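Side-chain contacts in gamma-glutamyl-gamma-aminobutyrate hydrolase PuuD (Escherichia coli, PDB 6VTV), which hydrolyses the gamma-glutamyl linkage of gamma-glutamyl-gamma-aminobutyrate, releasing 4-aminobutanoate and L-glutamate in the last step of putrescine breakdown: residues 94-97 and 98-102; 117-120 and 121-125; 202-205 and 206-210. One frame throughout, in Å; residues are numbered along the deposited sequence.

Interaction 1: 94-97 and 98-102; sequences PGRD and LLSMA
Arg96 and Ser100 meet one turn apart in the first two turns of helix 94-109, where the side chain of Arg96 runs past the serine hydroxyl. Its CB carries CG anti to the backbone N (chi1 158°), and Arg96 CG is the first atom to reach the serine, 3.5 Å from Ser100 OG. Arg96 CD passes Ser100 OG at 4.1 Å before the chain goes on to Arg96 NE, 3.5 Å from the same oxygen; the hydroxyl lies oblique to the guanidinium. Beyond CZ, NH2 of Arg96 is hydrogen-bonded to the carbonyl of Pro72, while NE is salt-bridged to Glu123 of helix 119-127. Ser100 OG also lies 2.9 Å from Arg96 O, but Glu123 OE2 is a second acceptor within reach, and the position of the single hydroxyl proton is not settled. The backbone bond from Ser100 N to Arg96 O, 2.7 Å, closes the same helical turn. One residue on, Met101 CG comes within 3.1 Å of Asp97 O, and the carboxylate of Asp97 is salt-bridged to Arg119 through OD1 and hydrogen-bonded to Gln79 through OD2. Both charged side chains here are buried and both pair with helix 119-127, so opposite charges on the two helices compensate each other, which would probably keep all four groups ionised.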
ATOM      1  N   PRO B  94       5.784 -16.026   0.553  1.00 26.07           N
ATOM      2  CA  PRO B  94       6.942 -16.032  -0.356  1.00 27.18           C
ATOM      3  C   PRO B  94       7.115 -14.735  -1.124  1.00 27.78           C
ATOM      4  O   PRO B  94       8.254 -14.343  -1.409  1.00 26.99           O
ATOM      5  CB  PRO B  94       6.640 -17.212  -1.293  1.00 29.92           C
ATOM      6  CG  PRO B  94       5.716 -18.092  -0.500  1.00 31.67           C
ATOM      7  CD  PRO B  94       4.859 -17.137   0.275  1.00 28.69           C
ATOM      8  N   GLY B  95       6.020 -14.051  -1.458  1.00 26.84           N
ATOM      9  CA  GLY B  95       6.138 -12.783  -2.159  1.00 27.15           C
ATOM     10  C   GLY B  95       6.829 -11.719  -1.329  1.00 25.46           C
ATOM     11  O   GLY B  95       7.697 -10.999  -1.826  1.00 25.03           O
ATOM     12  N   ARG B  96       6.455 -11.606  -0.051  1.00 27.06           N
ATOM     13  CA  ARG B  96       7.133 -10.655   0.825  1.00 26.75           C
ATOM     14  C   ARG B  96       8.593 -11.038   1.025  1.00 27.61           C
ATOM     15  O   ARG B  96       9.470 -10.166   1.040  1.00 27.29           O
ATOM     16  CB  ARG B  96       6.414 -10.560   2.170  1.00 25.55           C
ATOM     17  CG  ARG B  96       7.311 -10.039   3.282  1.00 26.01           C
ATOM     18  CD  ARG B  96       6.596  -9.095   4.227  1.00 27.24           C
ATOM     19  NE  ARG B  96       7.543  -8.483   5.156  1.00 30.44           N
ATOM     20  CZ  ARG B  96       7.201  -7.693   6.168  1.00 26.94           C
ATOM     21  NH1 ARG B  96       5.926  -7.411   6.392  1.00 25.55           N
ATOM     22  NH2 ARG B  96       8.139  -7.183   6.956  1.00 29.61           N
ATOM     23  N   ASP B  97       8.870 -12.336   1.187  1.00 28.08           N
ATOM     24  CA  ASP B  97      10.249 -12.807   1.260  1.00 24.86           C
ATOM     25  C   ASP B  97      11.059 -12.309   0.072  1.00 24.83           C
ATOM     26  O   ASP B  97      12.171 -11.792   0.231  1.00 25.68           O
ATOM     27  CB  ASP B  97      10.279 -14.336   1.310  1.00 25.09           C
ATOM     28  CG  ASP B  97       9.937 -14.888   2.677  1.00 28.85           C
ATOM     29  OD1 ASP B  97       9.714 -14.089   3.613  1.00 27.95           O
ATOM     30  OD2 ASP B  97       9.891 -16.129   2.814  1.00 25.87           O
ATOM     31  N   LEU B  98      10.507 -12.455  -1.133  1.00 25.60           N
ATOM     32  CA  LEU B  98      11.205 -12.023  -2.339  1.00 27.86           C
ATOM     33  C   LEU B  98      11.498 -10.528  -2.301  1.00 31.91           C
ATOM     34  O   LEU B  98      12.631 -10.098  -2.547  1.00 24.04           O
ATOM     35  CB  LEU B  98      10.374 -12.379  -3.570  1.00 27.09           C
ATOM     36  CG  LEU B  98      11.112 -12.505  -4.901  1.00 33.66           C
ATOM     37  CD1 LEU B  98      12.075 -13.684  -4.880  1.00 34.66           C
ATOM     38  CD2 LEU B  98      10.109 -12.638  -6.037  1.00 37.98           C
ATOM     39  N   LEU B  99      10.482  -9.719  -1.988  1.00 26.23           N
ATOM     40  CA  LEU B  99      10.668  -8.271  -1.960  1.00 23.56           C
ATOM     41  C   LEU B  99      11.585  -7.849  -0.817  1.00 23.91           C
ATOM     42  O   LEU B  99      12.445  -6.979  -0.995  1.00 24.28           O
ATOM     43  CB  LEU B  99       9.314  -7.569  -1.849  1.00 24.13           C
ATOM     44  CG  LEU B  99       9.360  -6.042  -1.744  1.00 27.76           C
ATOM     45  CD1 LEU B  99      10.004  -5.437  -2.983  1.00 26.22           C
ATOM     46  CD2 LEU B  99       7.968  -5.460  -1.518  1.00 25.34           C
ATOM     47  N   SER B 100      11.417  -8.455   0.361  1.00 25.61           N
ATOM     48  CA  SER B 100      12.219  -8.070   1.519  1.00 25.46           C
ATOM     49  C   SER B 100      13.698  -8.344   1.284  1.00 25.64           C
ATOM     50  O   SER B 100      14.548  -7.483   1.537  1.00 24.31           O
ATOM     51  CB  SER B 100      11.732  -8.809   2.765  1.00 31.82           C
ATOM     52  OG  SER B 100      10.431  -8.385   3.132  1.00 41.22           O
ATOM     53  N   MET B 101      14.027  -9.546   0.803  1.00 23.87           N
ATOM     54  CA  MET B 101      15.425  -9.876   0.543  1.00 29.17           C
ATOM     55  C   MET B 101      16.029  -8.938  -0.492  1.00 30.69           C
ATOM     56  O   MET B 101      17.164  -8.473  -0.333  1.00 31.92           O
ATOM     57  CB  MET B 101      15.552 -11.330   0.083  1.00 30.82           C
ATOM     58  CG  MET B 101      15.131 -12.362   1.118  1.00 35.71           C
ATOM     59  SD  MET B 101      16.047 -12.238   2.664  1.00 35.72           S
ATOM     60  CE  MET B 101      14.715 -11.913   3.817  1.00 35.53           C
ATOM     61  N   ALA B 102      15.281  -8.635  -1.554  1.00 26.04           N
ATOM     62  CA  ALA B 102      15.816  -7.792  -2.617  1.00 25.04           C
ATOM     63  C   ALA B 102      16.020  -6.360  -2.138  1.00 24.68           C
ATOM     64  O   ALA B 102      17.057  -5.745  -2.411  1.00 25.86           O
ATOM     65  CB  ALA B 102      14.890  -7.829  -3.834  1.00 26.47           C
TER

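Interaction 2: 117-120 and 121-125; sequences ICRG and LQELV
Arg119 and Glu123 form a salt bridge between residues i and i+4 in the first turn of helix 119-127, directly after the strand-to-helix turn that carries Cys118. In the glutaminase class I fold this sharp turn is the nucleophile elbow, and three observations identify it here: strand 114-117 ends at Ile117, Cys118 takes up the positive phi of 55° usual for an elbow nucleophile, and the helix follows with Cys118 at its N-cap position. Cys118 is the predicted nucleophile, and its side chain contacts His226, also predicted to be catalytic. Backbone bonds secure the turn: Gly120 N reaches Ile117 O at 2.8 Å, and Gln122 N reaches Cys118 O at 3.2 Å. Gly120 CA lies 3.4 Å from Glu123 OE1, so the glutamate carboxylate rests close against the backbone of the turn. Of the two flanking side chains, Gln122 lays its CG 3.6 Å from Cys118 O, while Glu123 packs its CG at 3.2 Å against Arg119 O. With CG of Arg119 anti to its own nitrogen and a bend at chi3, the guanidinium is brought round to the glutamate, their planes 71° apart. The carboxylate comes to the edge of the guanidinium. Arg119 NE is hydrogen-bonded to Ser76, and both groups have further partners on helix 94-109, so the rotation of these two buried side chains is probably fixed. The direct link is short but bent: Arg119 NH1 meets the anti side of Glu123 OE2 at 2.6 Å, with an N-H...O angle of 136°.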
ATOM      1  N   ILE B 117      10.859  -4.294  11.937  1.00 26.34           N
ATOM      2  CA  ILE B 117      10.073  -4.632  13.119  1.00 26.36           C
ATOM      3  C   ILE B 117       9.680  -6.103  13.048  1.00 26.45           C
ATOM      4  O   ILE B 117       9.099  -6.547  12.050  1.00 21.91           O
ATOM      5  CB  ILE B 117       8.820  -3.744  13.239  1.00 25.91           C
ATOM      6  CG1 ILE B 117       9.215  -2.290  13.513  1.00 18.91           C
ATOM      7  CG2 ILE B 117       7.891  -4.271  14.331  1.00 21.15           C
ATOM      8  CD1 ILE B 117       8.033  -1.352  13.655  1.00 19.87           C
ATOM      9  N   CYS B 118       9.999  -6.849  14.111  1.00 27.17           N
ATOM     10  CA  CYS B 118       9.585  -8.237  14.300  1.00 27.02           C
ATOM     11  C   CYS B 118       9.998  -9.110  13.117  1.00 24.10           C
ATOM     12  O   CYS B 118      11.151  -9.545  13.042  1.00 24.89           O
ATOM     13  CB  CYS B 118       8.072  -8.317  14.537  1.00 30.34           C
ATOM     14  SG  CYS B 118       7.467  -9.959  15.009  1.00 35.04           S
ATOM     15  N   ARG B 119       9.074  -9.380  12.190  1.00 22.29           N
ATOM     16  CA  ARG B 119       9.444 -10.136  10.996  1.00 27.03           C
ATOM     17  C   ARG B 119      10.533  -9.422  10.209  1.00 26.63           C
ATOM     18  O   ARG B 119      11.366 -10.074   9.568  1.00 23.49           O
ATOM     19  CB  ARG B 119       8.222 -10.372  10.107  1.00 26.01           C
ATOM     20  CG  ARG B 119       8.481 -11.345   8.966  1.00 25.71           C
ATOM     21  CD  ARG B 119       7.584 -11.049   7.780  1.00 30.14           C
ATOM     22  NE  ARG B 119       7.178 -12.267   7.091  1.00 34.18           N
ATOM     23  CZ  ARG B 119       7.809 -12.775   6.038  1.00 30.10           C
ATOM     24  NH1 ARG B 119       8.881 -12.169   5.548  1.00 29.19           N
ATOM     25  NH2 ARG B 119       7.366 -13.889   5.474  1.00 29.10           N
ATOM     26  N   GLY B 120      10.541  -8.088  10.241  1.00 25.30           N
ATOM     27  CA  GLY B 120      11.591  -7.349   9.562  1.00 25.71           C
ATOM     28  C   GLY B 120      12.967  -7.636  10.131  1.00 22.41           C
ATOM     29  O   GLY B 120      13.937  -7.785   9.384  1.00 23.89           O
ATOM     30  N   LEU B 121      13.075  -7.696  11.462  1.00 22.17           N
ATOM     31  CA  LEU B 121      14.341  -8.082  12.081  1.00 21.63           C
ATOM     32  C   LEU B 121      14.771  -9.462  11.605  1.00 19.47           C
ATOM     33  O   LEU B 121      15.938  -9.678  11.257  1.00 22.42           O
ATOM     34  CB  LEU B 121      14.221  -8.048  13.607  1.00 22.61           C
ATOM     35  CG  LEU B 121      15.371  -8.673  14.410  1.00 25.02           C
ATOM     36  CD1 LEU B 121      15.660  -7.859  15.660  1.00 23.07           C
ATOM     37  CD2 LEU B 121      15.079 -10.124  14.795  1.00 23.99           C
ATOM     38  N   GLN B 122      13.835 -10.413  11.589  1.00 18.35           N
ATOM     39  CA  GLN B 122      14.143 -11.749  11.094  1.00 22.94           C
ATOM     40  C   GLN B 122      14.505 -11.721   9.615  1.00 19.90           C
ATOM     41  O   GLN B 122      15.350 -12.504   9.168  1.00 22.41           O
ATOM     42  CB  GLN B 122      12.957 -12.681  11.349  1.00 21.77           C
ATOM     43  CG  GLN B 122      12.581 -12.790  12.825  1.00 21.18           C
ATOM     44  CD  GLN B 122      11.227 -13.437  13.043  1.00 26.42           C
ATOM     45  OE1 GLN B 122      10.486 -13.686  12.093  1.00 29.49           O
ATOM     46  NE2 GLN B 122      10.896 -13.709  14.301  1.00 28.14           N
ATOM     47  N   GLU B 123      13.887 -10.823   8.844  1.00 22.04           N
ATOM     48  CA  GLU B 123      14.301 -10.635   7.459  1.00 21.59           C
ATOM     49  C   GLU B 123      15.718 -10.082   7.380  1.00 23.81           C
ATOM     50  O   GLU B 123      16.507 -10.498   6.523  1.00 26.51           O
ATOM     51  CB  GLU B 123      13.318  -9.711   6.738  1.00 21.97           C
ATOM     52  CG  GLU B 123      11.989 -10.368   6.408  1.00 20.14           C
ATOM     53  CD  GLU B 123      10.929  -9.368   5.989  1.00 21.97           C
ATOM     54  OE1 GLU B 123      11.105  -8.162   6.255  1.00 25.56           O
ATOM     55  OE2 GLU B 123       9.917  -9.790   5.390  1.00 25.44           O
ATOM     56  N   LEU B 124      16.061  -9.147   8.272  1.00 19.81           N
ATOM     57  CA  LEU B 124      17.415  -8.599   8.300  1.00 19.73           C
ATOM     58  C   LEU B 124      18.438  -9.679   8.622  1.00 19.85           C
ATOM     59  O   LEU B 124      19.499  -9.756   7.991  1.00 23.62           O
ATOM     60  CB  LEU B 124      17.499  -7.467   9.325  1.00 25.21           C
ATOM     61  CG  LEU B 124      17.773  -6.046   8.829  1.00 34.77           C
ATOM     62  CD1 LEU B 124      18.287  -5.181   9.973  1.00 33.50           C
ATOM     63  CD2 LEU B 124      18.765  -6.056   7.676  1.00 38.95           C
ATOM     64  N   VAL B 125      18.136 -10.518   9.615  1.00 23.86           N
ATOM     65  CA  VAL B 125      19.071 -11.560  10.026  1.00 26.22           C
ATOM     66  C   VAL B 125      19.292 -12.554   8.893  1.00 27.27           C
ATOM     67  O   VAL B 125      20.429 -12.950   8.607  1.00 22.07           O
ATOM     68  CB  VAL B 125      18.562 -12.256  11.303  1.00 21.36           C
ATOM     69  CG1 VAL B 125      19.378 -13.504  11.599  1.00 21.68           C
ATOM     70  CG2 VAL B 125      18.604 -11.291  12.480  1.00 19.68           C
TER

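Interaction 3: 202-205 and 206-210; sequences ARSP and DGLVE. With MN (manganese (II) ion), chain D.
Arg203 and Val209 face each other as a non-hydrogen-bonded pair of the beta hairpin formed by strands 198-203 and 209-214, with both side chains on the same face of the sheet. The guanidinium of Arg203 places one flat face over the methyl CG2 of Val209, 3.6 Å from Arg203 NH1, while its edge is turned to the loop: Gly207 O lies in the guanidinium plane, 2.7 Å from Arg203 NH1. A type I turn from Ser204 to Gly207 joins the strands. Inside it Asp206 OD1 takes two donors from different directions. Ser204 OG arrives on the syn side of Asp206 OD1, close to the carboxylate plane, at 2.5 Å, whereas Leu208 N reaches the same OD1 from above that plane at 3.2 Å and completes an Asx turn. Asp206 has CG between its nitrogen and carbonyl carbon (chi1 54°), which swings OD1 back over the turn; OD2 is hydrogen-bonded to Leu143 N and to His145, a manganese ligand. This makes Asp206 a second-shell residue well placed to orient His145. Glu210 lies in the first shell with His145, His161, Ser185 and His187. Glu210 OE2 binds the manganese ion at 2.2 Å, and Glu210 OE1 accepts a hydrogen bond from the metal-bound water at 2.5 Å.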
ATOM      1  N   ALA B 202      20.434  -5.583  21.456  1.00 28.02           N
ATOM      2  CA  ALA B 202      19.759  -5.827  22.724  1.00 29.29           C
ATOM      3  C   ALA B 202      19.422  -7.306  22.840  1.00 27.25           C
ATOM      4  O   ALA B 202      19.304  -8.016  21.839  1.00 23.74           O
ATOM      5  CB  ALA B 202      18.493  -4.973  22.861  1.00 28.77           C
ATOM      6  N   ARG B 203      19.266  -7.759  24.086  1.00 27.24           N
ATOM      7  CA  ARG B 203      18.907  -9.141  24.377  1.00 28.07           C
ATOM      8  C   ARG B 203      17.864  -9.185  25.485  1.00 31.27           C
ATOM      9  O   ARG B 203      17.892  -8.378  26.417  1.00 28.68           O
ATOM     10  CB  ARG B 203      20.116  -9.979  24.817  1.00 28.65           C
ATOM     11  CG  ARG B 203      21.228 -10.122  23.800  1.00 32.75           C
ATOM     12  CD  ARG B 203      22.343 -10.977  24.385  1.00 33.93           C
ATOM     13  NE  ARG B 203      23.463 -11.150  23.465  1.00 37.19           N
ATOM     14  CZ  ARG B 203      23.596 -12.181  22.637  1.00 41.22           C
ATOM     15  NH1 ARG B 203      22.677 -13.137  22.607  1.00 44.10           N
ATOM     16  NH2 ARG B 203      24.652 -12.257  21.839  1.00 38.72           N
ATOM     17  N   SER B 204      16.952 -10.151  25.379  1.00 29.83           N
ATOM     18  CA  SER B 204      16.061 -10.469  26.482  1.00 31.22           C
ATOM     19  C   SER B 204      16.852 -11.179  27.581  1.00 30.87           C
ATOM     20  O   SER B 204      17.963 -11.657  27.342  1.00 32.40           O
ATOM     21  CB  SER B 204      14.903 -11.339  25.992  1.00 28.49           C
ATOM     22  OG  SER B 204      15.322 -12.260  24.999  1.00 33.55           O
ATOM     23  N   PRO B 205      16.313 -11.249  28.806  1.00 33.09           N
ATOM     24  CA  PRO B 205      17.072 -11.877  29.904  1.00 32.36           C
ATOM     25  C   PRO B 205      17.424 -13.340  29.670  1.00 34.01           C
ATOM     26  O   PRO B 205      18.240 -13.883  30.427  1.00 33.51           O
ATOM     27  CB  PRO B 205      16.142 -11.720  31.114  1.00 31.40           C
ATOM     28  CG  PRO B 205      15.284 -10.557  30.779  1.00 33.74           C
ATOM     29  CD  PRO B 205      15.066 -10.635  29.296  1.00 31.81           C
ATOM     30  N   ASP B 206      16.845 -13.993  28.663  1.00 34.29           N
ATOM     31  CA  ASP B 206      17.178 -15.373  28.336  1.00 33.01           C
ATOM     32  C   ASP B 206      18.274 -15.481  27.282  1.00 31.50           C
ATOM     33  O   ASP B 206      18.569 -16.590  26.825  1.00 32.83           O
ATOM     34  CB  ASP B 206      15.926 -16.125  27.870  1.00 32.13           C
ATOM     35  CG  ASP B 206      15.208 -15.426  26.726  1.00 30.80           C
ATOM     36  OD1 ASP B 206      15.728 -14.414  26.211  1.00 28.83           O
ATOM     37  OD2 ASP B 206      14.115 -15.893  26.341  1.00 31.06           O
ATOM     38  N   GLY B 207      18.877 -14.362  26.886  1.00 29.11           N
ATOM     39  CA  GLY B 207      19.937 -14.364  25.902  1.00 28.59           C
ATOM     40  C   GLY B 207      19.486 -14.228  24.464  1.00 30.62           C
ATOM     41  O   GLY B 207      20.338 -14.063  23.581  1.00 32.38           O
ATOM     42  N   LEU B 208      18.182 -14.291  24.198  1.00 28.51           N
ATOM     43  CA  LEU B 208      17.686 -14.177  22.832  1.00 29.41           C
ATOM     44  C   LEU B 208      17.941 -12.778  22.286  1.00 28.62           C
ATOM     45  O   LEU B 208      17.662 -11.778  22.952  1.00 26.64           O
ATOM     46  CB  LEU B 208      16.192 -14.493  22.775  1.00 27.61           C
ATOM     47  CG  LEU B 208      15.587 -14.498  21.369  1.00 25.43           C
ATOM     48  CD1 LEU B 208      15.934 -15.788  20.634  1.00 26.61           C
ATOM     49  CD2 LEU B 208      14.082 -14.287  21.412  1.00 20.86           C
ATOM     50  N   VAL B 209      18.469 -12.713  21.065  1.00 25.74           N
ATOM     51  CA  VAL B 209      18.722 -11.428  20.426  1.00 28.27           C
ATOM     52  C   VAL B 209      17.388 -10.790  20.060  1.00 30.37           C
ATOM     53  O   VAL B 209      16.581 -11.376  19.328  1.00 26.68           O
ATOM     54  CB  VAL B 209      19.618 -11.597  19.193  1.00 29.13           C
ATOM     55  CG1 VAL B 209      19.726 -10.286  18.442  1.00 30.68           C
ATOM     56  CG2 VAL B 209      20.996 -12.094  19.606  1.00 28.22           C
ATOM     57  N   GLU B 210      17.147  -9.586  20.576  1.00 30.63           N
ATOM     58  CA  GLU B 210      15.905  -8.865  20.329  1.00 28.11           C
ATOM     59  C   GLU B 210      16.094  -7.629  19.461  1.00 27.21           C
ATOM     60  O   GLU B 210      15.101  -6.989  19.099  1.00 28.07           O
ATOM     61  CB  GLU B 210      15.249  -8.470  21.659  1.00 29.01           C
ATOM     62  CG  GLU B 210      14.556  -9.618  22.379  1.00 28.87           C
ATOM     63  CD  GLU B 210      13.070  -9.688  22.078  1.00 29.31           C
ATOM     64  OE1 GLU B 210      12.480  -8.640  21.742  1.00 28.21           O
ATOM     65  OE2 GLU B 210      12.491 -10.790  22.176  1.00 30.79           O
TER
HETATM   66 MN    MN D 301      10.391 -11.173  22.666  1.00 26.30          MN
HETATM   67  O   HOH W   1       9.978  -9.098  21.772  1.00 22.08           O

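The three contacts follow one another along the chain, and interaction 2 is the middle one in space as well. Its Glu123 OE2 joins it to interaction 1, lying 2.7 Å from Arg96 NE in a salt bridge and 2.7 Å from Ser100 OG in a probable hydrogen bond. Towards interaction 3 the join is a van der Waals contact of Leu121 CD1 with Glu210 O, 3.6 Å. Interactions 1 and 3 do not touch, their nearest atoms being about 14 Å apart. Cys118, the predicted nucleophile, lies between the two outer contacts: its side chain is about 8 Å from that of Arg96, from that of Glu210 and from the manganese ion.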